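Local atomic coordinates of mandelate racemase/muconate lactonizing protein (Alicyclobacillus acidocaldarius LAA1, PDB entry 3QLD), a protein that belongs to the mandelate racemase/muconate lactonizing family of the enolase superfamily, joining an enolase-type N-terminal domain to a TIM-barrel-like domain. Residues V34-A39 against M113-W118; I193-N198 against Y215-I220; S200-D205 against P223-D228. All blocks are in the same frame, centred on the assembly; numbering follows the deposited sequence.

How the interactions relate
The three contacts come from the two halves of an enolase-superfamily chain. Interaction 1 closes first along the sequence and lies in the N-terminal domain, where strand 25-38 of the antiparallel sheet meets helix 105-123. Interactions 2 and 3 belong to the barrel domain, on the opposite side of the chain's centre; their centres lie 38 and 41 Å from that of interaction 1, and the nearest atoms stay about 20 and 19 Å away. Within the barrel, the segments of interactions 2 and 3 alternate along the chain, their centres are 15 Å apart, and Ala-197 packs on Pro-223. Strands 192-196 and 220-221 are thus joined first side by side and then through the loops that follow them.

Interaction 1: residues V34-A39 against M113-W118; sequences VQLVDA and MAVWDW
In the N-terminal domain of this enolase-superfamily protein, helix 105-123 packs against the antiparallel sheet, and Val-34, Leu-36 and Asp-38 of strand 25-38 meet Ala-114, Val-115 and Trp-118 on the helix. The three strand residues alternate with Gln-35 and Val-37, which point away from the helix, so one face of the strand supplies the whole contact. The axes of strand residues 34-38 and helix residues 113-118 pass 8.6 Å apart with a signed crossing angle of -42°, and the small Ala-114 sits where the backbones come close. Its CB is touched by Val-34 CG1 at 3.9 Å and, more tightly, by Leu-36 CD1 at 3.6 Å. That same leucine methyl reaches on to Val-115 CG2, 3.8 Å away, wedging between two successive residues of the helix. Phe-76 of helix 61-80 packs on both Leu-36 and Val-115 and so extends this apolar cluster.

At the far end of the strand the contact turns polar. Asp-38 has its CG between the backbone N and the carbonyl carbon (chi1 78°). The carboxylate and Trp-118 ring planes stand nearly perpendicular. Asp-38 OD1 also forms a salt bridge with Arg-122, one turn further along the helix, and Asp-38 OD2 accepts from the backbone N of Ile-42, so the buried carboxylate is held through both oxygens. Trp-118 NE1 donates to Asp-38 OD1 over 3.0 Å in an almost straight bond (169°), the oxygen lying in the indole plane but approached from above the carboxylate plane.

Interaction 2: residues I193-N198 against Y215-I220; sequences IAADAN and YDLQFI
Residues 217-220, leading into strand 220-221, run alongside strand 192-196 in the same direction, with one parallel bridge between Ala-195 and Ile-220 at a CA-CA distance of 4.7 Å. Two backbone hydrogen bonds tie them: Gln-218 N donates to Ile-193 O (2.9 Å), and Ala-195 N donates to Phe-219 O (3.0 Å). A water adds a further link, accepting from Ile-193 N and donating to Asp-216 O.

Side chains pack on both sides of this backbone pairing. Ala-194 CB lies over one face of the Phe-219 ring, 3.5 Å from its centroid and 19° off the normal, a CH-pi contact displaced toward the CE1-CZ rim. Phe-219 CG sits between its own backbone N and carbonyl carbon (chi1 54°), which folds the ring back beneath the alanine methyl. The two methyls of Leu-217 span Ile-193 and Ala-195 on the same face of the strand: CD2 meets Ile-193 CG2 at 3.6 Å, whereas CD1 reaches Ala-195 CB at 4.1 Å. Further along, Ala-197 CB and Ile-220 CG2 make a looser contact of 4.4 Å.

Beyond this pairing, Asp-196 forms a salt bridge with Lys-171 at the end of the adjacent strand 167-171, and its OD1 accepts from Asn-198 N in an Asx turn as the strand gives way to loop. Strand 192-196 is flanked in the sheet by strands 167-171 and 220-221; the Phe-219 ring also stacks with Trp-295 of strand 293-296, while on the other side of the sheet Ile-193 packs against Val-184 and Arg-185 of helix 178-187.

Interaction 3: residues S200-D205 against P223-D228; sequences SYRPED and PLPEDD
Ser-200 opens the contact with its backbone N 3.6 Å from Pro-223 O, in the loops that follow two neighbouring parallel strands of the TIM-barrel-like domain. Tyr-201 N donates to this same carbonyl oxygen, over 3.0 Å and nearly along the C=O axis. The oxygen also lies at the edge of the Tyr-201 ring, whose hydroxyl bonds to Asp-177. Next, Tyr-201 O rests against two carbons of the opposing loop, Leu-224 CD2 at 3.4 Å and Pro-225 CD at 3.3 Å.

Arg-202 starts out pointing away, but the bend at chi2 (-59°) brings its guanidinium back across Pro-225, whose CG lies 3.5 Å above one face, toward the rim. NH1 bonds to Tyr-201 O at 2.9 Å, from above the carbonyl plane, and to Gly-199 O. Pro-203 completes the walk by packing loosely on Leu-224. Asp-205 OD2 accepts from Arg-202 N while Asp-205 N donates to Arg-202 O, pairing them in both directions.

One backbone hydrogen bond therefore joins the loops; the rest is van der Waals contact, with a carbonyl oxygen and a guanidinium face resting on leucine and proline carbons. The arginine spends its NH1 on its own loop and offers Pro-225 a flat face.

Interaction 1: residues V34-A39 against M113-W118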
ATOM      1  N   VAL A  34      15.193  -1.399  15.054  1.00 23.92           N
ATOM      2  CA  VAL A  34      14.564  -2.447  15.822  1.00 23.05           C
ATOM      3  C   VAL A  34      15.680  -3.186  16.534  1.00 26.40           C
ATOM      4  O   VAL A  34      16.693  -3.548  15.914  1.00 25.74           O
ATOM      5  CB  VAL A  34      13.818  -3.391  14.916  1.00 23.82           C
ATOM      6  CG1 VAL A  34      13.233  -4.528  15.686  1.00 25.73           C
ATOM      7  CG2 VAL A  34      12.656  -2.606  14.181  1.00 20.90           C
ATOM      8  N   GLN A  35      15.505  -3.337  17.842  1.00 24.54           N
ATOM      9  CA  GLN A  35      16.502  -4.087  18.659  1.00 25.34           C
ATOM     10  C   GLN A  35      15.806  -5.197  19.367  1.00 26.26           C
ATOM     11  O   GLN A  35      14.817  -4.965  20.094  1.00 26.90           O
ATOM     12  CB  GLN A  35      17.234  -3.131  19.618  1.00 24.26           C
ATOM     13  CG  GLN A  35      18.044  -3.878  20.769  1.00 25.02           C
ATOM     14  CD  GLN A  35      18.622  -2.864  21.773  1.00 30.54           C
ATOM     15  OE1 GLN A  35      18.021  -1.820  21.986  1.00 31.22           O
ATOM     16  NE2 GLN A  35      19.837  -3.157  22.362  1.00 31.61           N
ATOM     17  N   LEU A  36      16.295  -6.429  19.173  1.00 25.74           N
ATOM     18  CA  LEU A  36      15.740  -7.608  19.876  1.00 26.48           C
ATOM     19  C   LEU A  36      16.826  -8.159  20.835  1.00 27.17           C
ATOM     20  O   LEU A  36      18.001  -8.111  20.513  1.00 27.16           O
ATOM     21  CB  LEU A  36      15.336  -8.721  18.903  1.00 25.88           C
ATOM     22  CG  LEU A  36      14.298  -8.293  17.852  1.00 24.99           C
ATOM     23  CD1 LEU A  36      14.263  -9.399  16.745  1.00 25.13           C
ATOM     24  CD2 LEU A  36      12.912  -8.152  18.554  1.00 25.90           C
ATOM     25  N   VAL A  37      16.394  -8.605  21.991  1.00 29.49           N
ATOM     26  CA  VAL A  37      17.325  -9.144  23.020  1.00 30.67           C
ATOM     27  C   VAL A  37      16.768 -10.396  23.611  1.00 31.66           C
ATOM     28  O   VAL A  37      15.586 -10.464  24.047  1.00 30.45           O
ATOM     29  CB  VAL A  37      17.470  -8.197  24.167  1.00 31.26           C
ATOM     30  CG1 VAL A  37      18.657  -8.649  25.042  1.00 32.70           C
ATOM     31  CG2 VAL A  37      17.695  -6.759  23.661  1.00 32.18           C
ATOM     32  N   ASP A  38      17.639 -11.389  23.707  1.00 32.73           N
ATOM     33  CA  ASP A  38      17.192 -12.633  24.271  1.00 33.47           C
ATOM     34  C   ASP A  38      17.679 -12.756  25.735  1.00 33.48           C
ATOM     35  O   ASP A  38      18.349 -11.848  26.267  1.00 33.16           O
ATOM     36  CB  ASP A  38      17.578 -13.801  23.352  1.00 33.00           C
ATOM     37  CG  ASP A  38      19.031 -14.194  23.463  1.00 35.30           C
ATOM     38  OD1 ASP A  38      19.497 -14.967  22.587  1.00 34.05           O
ATOM     39  OD2 ASP A  38      19.698 -13.733  24.415  1.00 36.16           O
ATOM     40  N   ALA A  39      17.262 -13.840  26.389  1.00 34.18           N
ATOM     41  CA  ALA A  39      17.539 -14.034  27.811  1.00 35.53           C
ATOM     42  C   ALA A  39      19.056 -14.108  28.086  1.00 36.30           C
ATOM     43  O   ALA A  39      19.512 -13.719  29.170  1.00 37.98           O
ATOM     44  CB  ALA A  39      16.754 -15.287  28.354  1.00 35.20           C
HETATM   45  N   MSE A 113      14.099  -8.955   9.438  1.00 25.57           N
HETATM   46  CA  MSE A 113      15.541  -8.763   9.309  1.00 25.16           C
HETATM   47  C   MSE A 113      16.264  -8.729  10.681  1.00 26.05           C
HETATM   48  O   MSE A 113      17.411  -9.233  10.785  1.00 23.29           O
HETATM   49  CB  MSE A 113      15.869  -7.533   8.488  1.00 23.35           C
HETATM   50  CG  MSE A 113      15.489  -7.767   6.983  1.00 25.82           C
HETATM   51 SE   MSE A 113      15.392  -6.136   5.922  1.00 27.84          SE
HETATM   52  CE  MSE A 113      17.187  -5.666   5.502  1.00 26.49           C
ATOM     53  N   ALA A 114      15.586  -8.193  11.709  1.00 25.07           N
ATOM     54  CA  ALA A 114      16.171  -8.188  13.074  1.00 25.07           C
ATOM     55  C   ALA A 114      16.239  -9.652  13.548  1.00 26.52           C
ATOM     56  O   ALA A 114      17.212 -10.050  14.236  1.00 26.99           O
ATOM     57  CB  ALA A 114      15.323  -7.333  13.989  1.00 24.36           C
ATOM     58  N   VAL A 115      15.246 -10.486  13.190  1.00 25.97           N
ATOM     59  CA  VAL A 115      15.288 -11.893  13.605  1.00 27.16           C
ATOM     60  C   VAL A 115      16.455 -12.678  12.911  1.00 28.81           C
ATOM     61  O   VAL A 115      17.186 -13.461  13.564  1.00 27.22           O
ATOM     62  CB  VAL A 115      13.958 -12.575  13.390  1.00 26.20           C
ATOM     63  CG1 VAL A 115      14.024 -14.062  13.735  1.00 28.71           C
ATOM     64  CG2 VAL A 115      12.923 -11.909  14.265  1.00 25.88           C
ATOM     65  N   TRP A 116      16.630 -12.459  11.612  1.00 29.15           N
ATOM     66  CA  TRP A 116      17.807 -12.971  10.886  1.00 30.67           C
ATOM     67  C   TRP A 116      19.116 -12.535  11.549  1.00 32.01           C
ATOM     68  O   TRP A 116      20.098 -13.317  11.634  1.00 33.39           O
ATOM     69  CB  TRP A 116      17.789 -12.496   9.428  1.00 30.01           C
ATOM     70  CG  TRP A 116      17.015 -13.390   8.509  1.00 33.85           C
ATOM     71  CD1 TRP A 116      15.735 -13.219   8.071  1.00 34.62           C
ATOM     72  CD2 TRP A 116      17.494 -14.585   7.871  1.00 37.03           C
ATOM     73  NE1 TRP A 116      15.372 -14.249   7.229  1.00 31.33           N
ATOM     74  CE2 TRP A 116      16.446 -15.083   7.071  1.00 37.40           C
ATOM     75  CE3 TRP A 116      18.727 -15.263   7.882  1.00 41.76           C
ATOM     76  CZ2 TRP A 116      16.573 -16.247   6.310  1.00 40.19           C
ATOM     77  CZ3 TRP A 116      18.846 -16.458   7.125  1.00 43.36           C
ATOM     78  CH2 TRP A 116      17.771 -16.921   6.355  1.00 39.90           C
ATOM     79  N   ASP A 117      19.140 -11.286  11.997  1.00 30.68           N
ATOM     80  CA  ASP A 117      20.329 -10.678  12.520  1.00 31.85           C
ATOM     81  C   ASP A 117      20.605 -11.300  13.883  1.00 30.41           C
ATOM     82  O   ASP A 117      21.755 -11.626  14.194  1.00 30.86           O
ATOM     83  CB  ASP A 117      20.147  -9.144  12.609  1.00 31.23           C
ATOM     84  CG  ASP A 117      21.413  -8.419  13.004  1.00 34.26           C
ATOM     85  OD1 ASP A 117      22.235  -8.093  12.103  1.00 27.55           O
ATOM     86  OD2 ASP A 117      21.566  -8.174  14.250  1.00 30.66           O
ATOM     87  N   TRP A 118      19.561 -11.428  14.702  1.00 30.07           N
ATOM     88  CA  TRP A 118      19.680 -12.046  16.028  1.00 31.40           C
ATOM     89  C   TRP A 118      20.159 -13.474  15.841  1.00 32.59           C
ATOM     90  O   TRP A 118      21.091 -13.896  16.536  1.00 33.76           O
ATOM     91  CB  TRP A 118      18.340 -12.053  16.768  1.00 32.09           C
ATOM     92  CG  TRP A 118      18.289 -13.106  17.842  1.00 32.71           C
ATOM     93  CD1 TRP A 118      18.823 -12.995  19.117  1.00 36.41           C
ATOM     94  CD2 TRP A 118      17.743 -14.425  17.743  1.00 36.17           C
ATOM     95  NE1 TRP A 118      18.589 -14.141  19.815  1.00 36.24           N
ATOM     96  CE2 TRP A 118      17.951 -15.049  19.000  1.00 35.70           C
ATOM     97  CE3 TRP A 118      17.072 -15.145  16.721  1.00 34.36           C
ATOM     98  CZ2 TRP A 118      17.520 -16.357  19.267  1.00 37.88           C
ATOM     99  CZ3 TRP A 118      16.622 -16.432  16.991  1.00 38.08           C
ATOM    100  CH2 TRP A 118      16.882 -17.043  18.251  1.00 37.40           C
TER

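Interaction 2: residues I193-N198 against Y215-I220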
ATOM      1  N   ILE A 193      27.082   3.736 -17.339  1.00 28.97           N
ATOM      2  CA  ILE A 193      26.190   4.892 -17.106  1.00 28.31           C
ATOM      3  C   ILE A 193      24.737   4.360 -16.989  1.00 28.18           C
ATOM      4  O   ILE A 193      24.293   3.600 -17.878  1.00 25.02           O
ATOM      5  CB  ILE A 193      26.244   5.870 -18.293  1.00 27.89           C
ATOM      6  CG1 ILE A 193      27.698   6.342 -18.620  1.00 30.01           C
ATOM      7  CG2 ILE A 193      25.324   7.070 -18.115  1.00 27.78           C
ATOM      8  CD1 ILE A 193      27.741   7.313 -19.775  1.00 29.08           C
ATOM      9  N   ALA A 194      24.019   4.754 -15.936  1.00 25.41           N
ATOM     10  CA  ALA A 194      22.551   4.465 -15.874  1.00 25.97           C
ATOM     11  C   ALA A 194      21.792   5.776 -15.794  1.00 27.42           C
ATOM     12  O   ALA A 194      22.392   6.898 -15.652  1.00 26.73           O
ATOM     13  CB  ALA A 194      22.195   3.499 -14.699  1.00 24.36           C
ATOM     14  N   ALA A 195      20.461   5.712 -15.964  1.00 26.67           N
ATOM     15  CA  ALA A 195      19.704   6.957 -15.903  1.00 26.17           C
ATOM     16  C   ALA A 195      18.469   6.758 -15.007  1.00 27.21           C
ATOM     17  O   ALA A 195      17.905   5.667 -14.963  1.00 26.52           O
ATOM     18  CB  ALA A 195      19.258   7.462 -17.284  1.00 27.78           C
ATOM     19  N   ASP A 196      18.086   7.817 -14.286  1.00 26.65           N
ATOM     20  CA  ASP A 196      16.927   7.671 -13.419  1.00 26.66           C
ATOM     21  C   ASP A 196      15.947   8.773 -13.756  1.00 25.50           C
ATOM     22  O   ASP A 196      16.228   9.951 -13.627  1.00 25.51           O
ATOM     23  CB  ASP A 196      17.363   7.664 -11.957  1.00 27.79           C
ATOM     24  CG  ASP A 196      16.187   7.720 -10.998  1.00 32.49           C
ATOM     25  OD1 ASP A 196      15.000   7.509 -11.393  1.00 33.41           O
ATOM     26  OD2 ASP A 196      16.484   7.922  -9.822  1.00 36.70           O
ATOM     27  N   ALA A 197      14.805   8.368 -14.277  1.00 24.88           N
ATOM     28  CA  ALA A 197      13.825   9.309 -14.759  1.00 23.97           C
ATOM     29  C   ALA A 197      12.839   9.771 -13.680  1.00 23.58           C
ATOM     30  O   ALA A 197      12.112  10.749 -13.928  1.00 24.81           O
ATOM     31  CB  ALA A 197      13.035   8.708 -15.943  1.00 23.25           C
ATOM     32  N   ASN A 198      12.763   9.052 -12.560  1.00 25.05           N
ATOM     33  CA  ASN A 198      11.802   9.332 -11.457  1.00 27.44           C
ATOM     34  C   ASN A 198      10.382   9.604 -11.999  1.00 27.45           C
ATOM     35  O   ASN A 198       9.746  10.591 -11.616  1.00 27.35           O
ATOM     36  CB  ASN A 198      12.287  10.588 -10.711  1.00 29.96           C
ATOM     37  CG  ASN A 198      11.650  10.722  -9.316  1.00 38.34           C
ATOM     38  OD1 ASN A 198      11.311   9.712  -8.648  1.00 41.40           O
ATOM     39  ND2 ASN A 198      11.509  11.980  -8.861  1.00 42.41           N
ATOM     40  N   TYR A 215      23.294   5.304 -26.639  1.00 29.05           N
ATOM     41  CA  TYR A 215      24.340   5.496 -25.631  1.00 28.24           C
ATOM     42  C   TYR A 215      24.690   4.365 -24.725  1.00 27.81           C
ATOM     43  O   TYR A 215      25.530   4.561 -23.802  1.00 27.79           O
ATOM     44  CB  TYR A 215      24.060   6.797 -24.841  1.00 28.58           C
ATOM     45  CG  TYR A 215      23.779   7.924 -25.772  1.00 29.29           C
ATOM     46  CD1 TYR A 215      24.779   8.418 -26.618  1.00 38.07           C
ATOM     47  CD2 TYR A 215      22.518   8.483 -25.874  1.00 29.69           C
ATOM     48  CE1 TYR A 215      24.511   9.456 -27.523  1.00 36.98           C
ATOM     49  CE2 TYR A 215      22.237   9.481 -26.767  1.00 34.21           C
ATOM     50  CZ  TYR A 215      23.255   9.968 -27.600  1.00 37.66           C
ATOM     51  OH  TYR A 215      22.984  10.989 -28.496  1.00 38.98           O
ATOM     52  N   ASP A 216      24.033   3.216 -24.949  0.70 27.18           N
ATOM     53  CA  ASP A 216      24.286   1.980 -24.237  0.70 27.24           C
ATOM     54  C   ASP A 216      24.223   2.110 -22.696  0.70 27.26           C
ATOM     55  O   ASP A 216      25.115   1.658 -22.005  0.70 25.69           O
ATOM     56  CB  ASP A 216      25.629   1.361 -24.717  0.70 29.53           C
ATOM     57  CG  ASP A 216      25.692   1.215 -26.250  0.70 33.23           C
ATOM     58  OD1 ASP A 216      24.645   1.371 -26.969  0.70 35.84           O
ATOM     59  OD2 ASP A 216      26.817   0.945 -26.734  0.70 39.24           O
ATOM     60  N   LEU A 217      23.141   2.735 -22.192  1.00 25.84           N
ATOM     61  CA  LEU A 217      22.861   2.832 -20.735  1.00 24.41           C
ATOM     62  C   LEU A 217      22.690   1.459 -20.187  1.00 23.52           C
ATOM     63  O   LEU A 217      22.134   0.609 -20.851  1.00 24.03           O
ATOM     64  CB  LEU A 217      21.560   3.664 -20.526  1.00 23.67           C
ATOM     65  CG  LEU A 217      21.589   5.113 -20.954  1.00 25.04           C
ATOM     66  CD1 LEU A 217      20.188   5.730 -20.932  1.00 24.95           C
ATOM     67  CD2 LEU A 217      22.539   5.930 -20.039  1.00 29.30           C
ATOM     68  N   GLN A 218      23.116   1.241 -18.970  1.00 22.82           N
ATOM     69  CA  GLN A 218      22.876  -0.002 -18.292  1.00 24.97           C
ATOM     70  C   GLN A 218      21.352  -0.234 -18.060  1.00 24.42           C
ATOM     71  O   GLN A 218      20.881  -1.373 -18.122  1.00 24.37           O
ATOM     72  CB  GLN A 218      23.633   0.037 -16.976  1.00 25.12           C
ATOM     73  CG  GLN A 218      23.718  -1.273 -16.280  1.00 30.99           C
ATOM     74  CD  GLN A 218      24.527  -1.158 -15.004  1.00 34.56           C
ATOM     75  OE1 GLN A 218      23.985  -0.835 -13.932  1.00 32.85           O
ATOM     76  NE2 GLN A 218      25.831  -1.342 -15.121  1.00 31.43           N
ATOM     77  N   PHE A 219      20.635   0.863 -17.811  1.00 24.05           N
ATOM     78  CA  PHE A 219      19.140   0.854 -17.653  1.00 21.46           C
ATOM     79  C   PHE A 219      18.657   2.316 -17.567  1.00 22.40           C
ATOM     80  O   PHE A 219      19.472   3.248 -17.398  1.00 22.23           O
ATOM     81  CB  PHE A 219      18.694   0.075 -16.380  1.00 20.98           C
ATOM     82  CG  PHE A 219      19.358   0.572 -15.087  1.00 18.42           C
ATOM     83  CD1 PHE A 219      18.863   1.701 -14.419  1.00 19.82           C
ATOM     84  CD2 PHE A 219      20.428  -0.139 -14.532  1.00 25.03           C
ATOM     85  CE1 PHE A 219      19.498   2.173 -13.246  1.00 21.16           C
ATOM     86  CE2 PHE A 219      21.053   0.297 -13.329  1.00 28.01           C
ATOM     87  CZ  PHE A 219      20.546   1.445 -12.699  1.00 21.96           C
ATOM     88  N   ILE A 220      17.323   2.483 -17.726  1.00 22.10           N
ATOM     89  CA  ILE A 220      16.602   3.742 -17.496  1.00 22.26           C
ATOM     90  C   ILE A 220      15.645   3.331 -16.369  1.00 22.56           C
ATOM     91  O   ILE A 220      14.860   2.409 -16.561  1.00 19.79           O
ATOM     92  CB  ILE A 220      15.847   4.249 -18.737  1.00 22.79           C
ATOM     93  CG1 ILE A 220      16.856   4.629 -19.862  1.00 25.69           C
ATOM     94  CG2 ILE A 220      14.898   5.505 -18.353  1.00 20.06           C
ATOM     95  CD1 ILE A 220      16.199   4.902 -21.169  1.00 26.37           C
TER
HETATM   96  O   HOH W   1      26.637   1.766 -19.503  1.00 27.42           O

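Interaction 3: residues S200-D205 against P223-D228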
ATOM      1  N   SER A 200       9.117  10.843 -14.824  1.00 24.96           N
ATOM      2  CA  SER A 200       8.965  12.110 -15.414  1.00 26.95           C
ATOM      3  C   SER A 200       8.508  12.019 -16.868  1.00 27.32           C
ATOM      4  O   SER A 200       8.150  13.022 -17.454  1.00 27.40           O
ATOM      5  CB  SER A 200      10.293  12.894 -15.228  1.00 28.65           C
ATOM      6  OG  SER A 200      11.357  12.403 -16.052  1.00 28.83           O
ATOM      7  N   TYR A 201       8.570  10.810 -17.480  1.00 27.79           N
ATOM      8  CA  TYR A 201       8.113  10.621 -18.868  1.00 24.10           C
ATOM      9  C   TYR A 201       6.647  10.099 -18.931  1.00 24.82           C
ATOM     10  O   TYR A 201       6.091   9.527 -17.958  1.00 25.30           O
ATOM     11  CB  TYR A 201       9.035   9.681 -19.666  1.00 23.58           C
ATOM     12  CG  TYR A 201      10.431  10.266 -19.795  1.00 22.24           C
ATOM     13  CD1 TYR A 201      10.825  10.949 -20.968  1.00 26.18           C
ATOM     14  CD2 TYR A 201      11.295  10.221 -18.731  1.00 22.02           C
ATOM     15  CE1 TYR A 201      12.156  11.504 -21.107  1.00 25.23           C
ATOM     16  CE2 TYR A 201      12.633  10.792 -18.825  1.00 22.37           C
ATOM     17  CZ  TYR A 201      13.022  11.452 -19.999  1.00 28.40           C
ATOM     18  OH  TYR A 201      14.291  11.996 -20.011  1.00 28.74           O
ATOM     19  N   ARG A 202       6.072  10.268 -20.110  1.00 24.83           N
ATOM     20  CA  ARG A 202       4.726   9.822 -20.436  1.00 25.88           C
ATOM     21  C   ARG A 202       4.801   9.021 -21.727  1.00 27.47           C
ATOM     22  O   ARG A 202       5.792   9.104 -22.464  1.00 25.69           O
ATOM     23  CB  ARG A 202       3.840  11.059 -20.652  1.00 26.15           C
ATOM     24  CG  ARG A 202       3.646  11.915 -19.377  1.00 27.94           C
ATOM     25  CD  ARG A 202       2.998  11.137 -18.215  1.00 29.73           C
ATOM     26  NE  ARG A 202       2.898  12.007 -17.042  1.00 29.50           N
ATOM     27  CZ  ARG A 202       3.858  12.237 -16.159  1.00 35.25           C
ATOM     28  NH1 ARG A 202       5.048  11.624 -16.241  1.00 34.26           N
ATOM     29  NH2 ARG A 202       3.618  13.087 -15.166  1.00 37.25           N
ATOM     30  N   PRO A 203       3.750   8.242 -22.051  1.00 28.63           N
ATOM     31  CA  PRO A 203       3.853   7.463 -23.274  1.00 28.90           C
ATOM     32  C   PRO A 203       4.176   8.227 -24.571  1.00 29.11           C
ATOM     33  O   PRO A 203       4.887   7.663 -25.448  1.00 27.84           O
ATOM     34  CB  PRO A 203       2.510   6.763 -23.338  1.00 29.61           C
ATOM     35  CG  PRO A 203       2.181   6.555 -21.881  1.00 29.48           C
ATOM     36  CD  PRO A 203       2.543   7.889 -21.283  1.00 29.67           C
ATOM     37  N   GLU A 204       3.728   9.489 -24.681  1.00 28.03           N
ATOM     38  CA  GLU A 204       4.033  10.356 -25.834  1.00 29.80           C
ATOM     39  C   GLU A 204       5.535  10.695 -26.016  1.00 28.44           C
ATOM     40  O   GLU A 204       5.955  11.108 -27.071  1.00 28.48           O
ATOM     41  CB  GLU A 204       3.251  11.676 -25.777  1.00 30.45           C
ATOM     42  CG  GLU A 204       1.784  11.483 -25.890  1.00 38.12           C
ATOM     43  CD  GLU A 204       1.091  11.401 -24.533  1.00 44.31           C
ATOM     44  OE1 GLU A 204       1.684  10.849 -23.551  1.00 40.09           O
ATOM     45  OE2 GLU A 204      -0.078  11.870 -24.486  1.00 42.55           O
ATOM     46  N   ASP A 205       6.308  10.503 -24.964  1.00 28.16           N
ATOM     47  CA  ASP A 205       7.757  10.775 -24.901  1.00 27.06           C
ATOM     48  C   ASP A 205       8.619   9.584 -25.364  1.00 26.79           C
ATOM     49  O   ASP A 205       9.858   9.663 -25.385  1.00 27.76           O
ATOM     50  CB  ASP A 205       8.107  11.104 -23.470  1.00 26.50           C
ATOM     51  CG  ASP A 205       7.470  12.437 -22.962  1.00 28.63           C
ATOM     52  OD1 ASP A 205       7.460  13.433 -23.737  1.00 29.32           O
ATOM     53  OD2 ASP A 205       7.003  12.475 -21.779  1.00 28.64           O
ATOM     54  N   PRO A 223      10.769   5.088 -15.841  1.00 19.85           N
ATOM     55  CA  PRO A 223      10.558   6.093 -16.845  1.00 20.43           C
ATOM     56  C   PRO A 223       9.129   6.720 -16.723  1.00 21.07           C
ATOM     57  O   PRO A 223       8.966   7.908 -16.900  1.00 21.44           O
ATOM     58  CB  PRO A 223      10.663   5.302 -18.162  1.00 20.37           C
ATOM     59  CG  PRO A 223      10.464   3.924 -17.824  1.00 19.88           C
ATOM     60  CD  PRO A 223      11.063   3.772 -16.454  1.00 21.42           C
ATOM     61  N   LEU A 224       8.149   5.891 -16.407  1.00 21.89           N
ATOM     62  CA  LEU A 224       6.734   6.312 -16.433  1.00 23.70           C
ATOM     63  C   LEU A 224       6.185   6.388 -14.990  1.00 26.38           C
ATOM     64  O   LEU A 224       6.772   5.843 -14.057  1.00 23.07           O
ATOM     65  CB  LEU A 224       5.879   5.337 -17.277  1.00 24.08           C
ATOM     66  CG  LEU A 224       6.268   5.173 -18.782  1.00 22.97           C
ATOM     67  CD1 LEU A 224       5.355   4.154 -19.501  1.00 26.65           C
ATOM     68  CD2 LEU A 224       6.344   6.550 -19.524  1.00 23.71           C
ATOM     69  N   PRO A 225       5.050   7.093 -14.825  1.00 28.74           N
ATOM     70  CA  PRO A 225       4.386   7.026 -13.530  1.00 31.51           C
ATOM     71  C   PRO A 225       3.931   5.625 -13.245  1.00 34.21           C
ATOM     72  O   PRO A 225       3.848   4.803 -14.162  1.00 35.09           O
ATOM     73  CB  PRO A 225       3.139   7.874 -13.745  1.00 30.91           C
ATOM     74  CG  PRO A 225       3.416   8.743 -14.900  1.00 31.87           C
ATOM     75  CD  PRO A 225       4.262   7.877 -15.800  1.00 28.97           C
ATOM     76  N   GLU A 226       3.573   5.355 -11.990  1.00 38.11           N
ATOM     77  CA  GLU A 226       2.952   4.070 -11.631  1.00 42.98           C
ATOM     78  C   GLU A 226       1.473   4.069 -12.109  1.00 44.59           C
ATOM     79  O   GLU A 226       0.575   3.670 -11.354  1.00 46.93           O
ATOM     80  CB  GLU A 226       3.115   3.762 -10.109  1.00 43.25           C
ATOM     81  CG  GLU A 226       4.572   3.749  -9.567  1.00 46.64           C
ATOM     82  CD  GLU A 226       4.705   3.820  -7.996  1.00 53.34           C
ATOM     83  OE1 GLU A 226       4.417   2.800  -7.311  1.00 56.40           O
ATOM     84  OE2 GLU A 226       5.119   4.885  -7.440  1.00 52.47           O
ATOM     85  N   ASP A 227       1.226   4.487 -13.373  1.00 45.74           N
ATOM     86  CA  ASP A 227      -0.141   4.660 -13.987  1.00 46.67           C
ATOM     87  C   ASP A 227      -0.759   3.514 -14.784  1.00 45.92           C
ATOM     88  O   ASP A 227      -2.000   3.364 -14.777  1.00 47.99           O
ATOM     89  CB  ASP A 227      -0.192   5.886 -14.928  1.00 47.49           C
ATOM     90  CG  ASP A 227      -0.469   7.191 -14.183  1.00 47.57           C
ATOM     91  OD1 ASP A 227      -0.870   7.120 -13.001  1.00 48.08           O
ATOM     92  OD2 ASP A 227      -0.278   8.278 -14.792  1.00 48.58           O
ATOM     93  N   ASP A 228       0.064   2.726 -15.482  1.00 44.14           N
ATOM     94  CA  ASP A 228      -0.474   1.682 -16.346  1.00 41.98           C
ATOM     95  C   ASP A 228       0.621   0.732 -16.891  1.00 38.10           C
ATOM     96  O   ASP A 228       1.688   1.106 -17.412  1.00 36.46           O
ATOM     97  CB  ASP A 228      -1.588   2.301 -17.273  1.00 43.19           C
ATOM     98  CG  ASP A 228      -1.735   1.684 -18.668  1.00 47.84           C
ATOM     99  OD1 ASP A 228      -2.700   2.143 -19.347  1.00 53.65           O
ATOM    100  OD2 ASP A 228      -0.984   0.782 -19.098  1.00 54.31           O
TER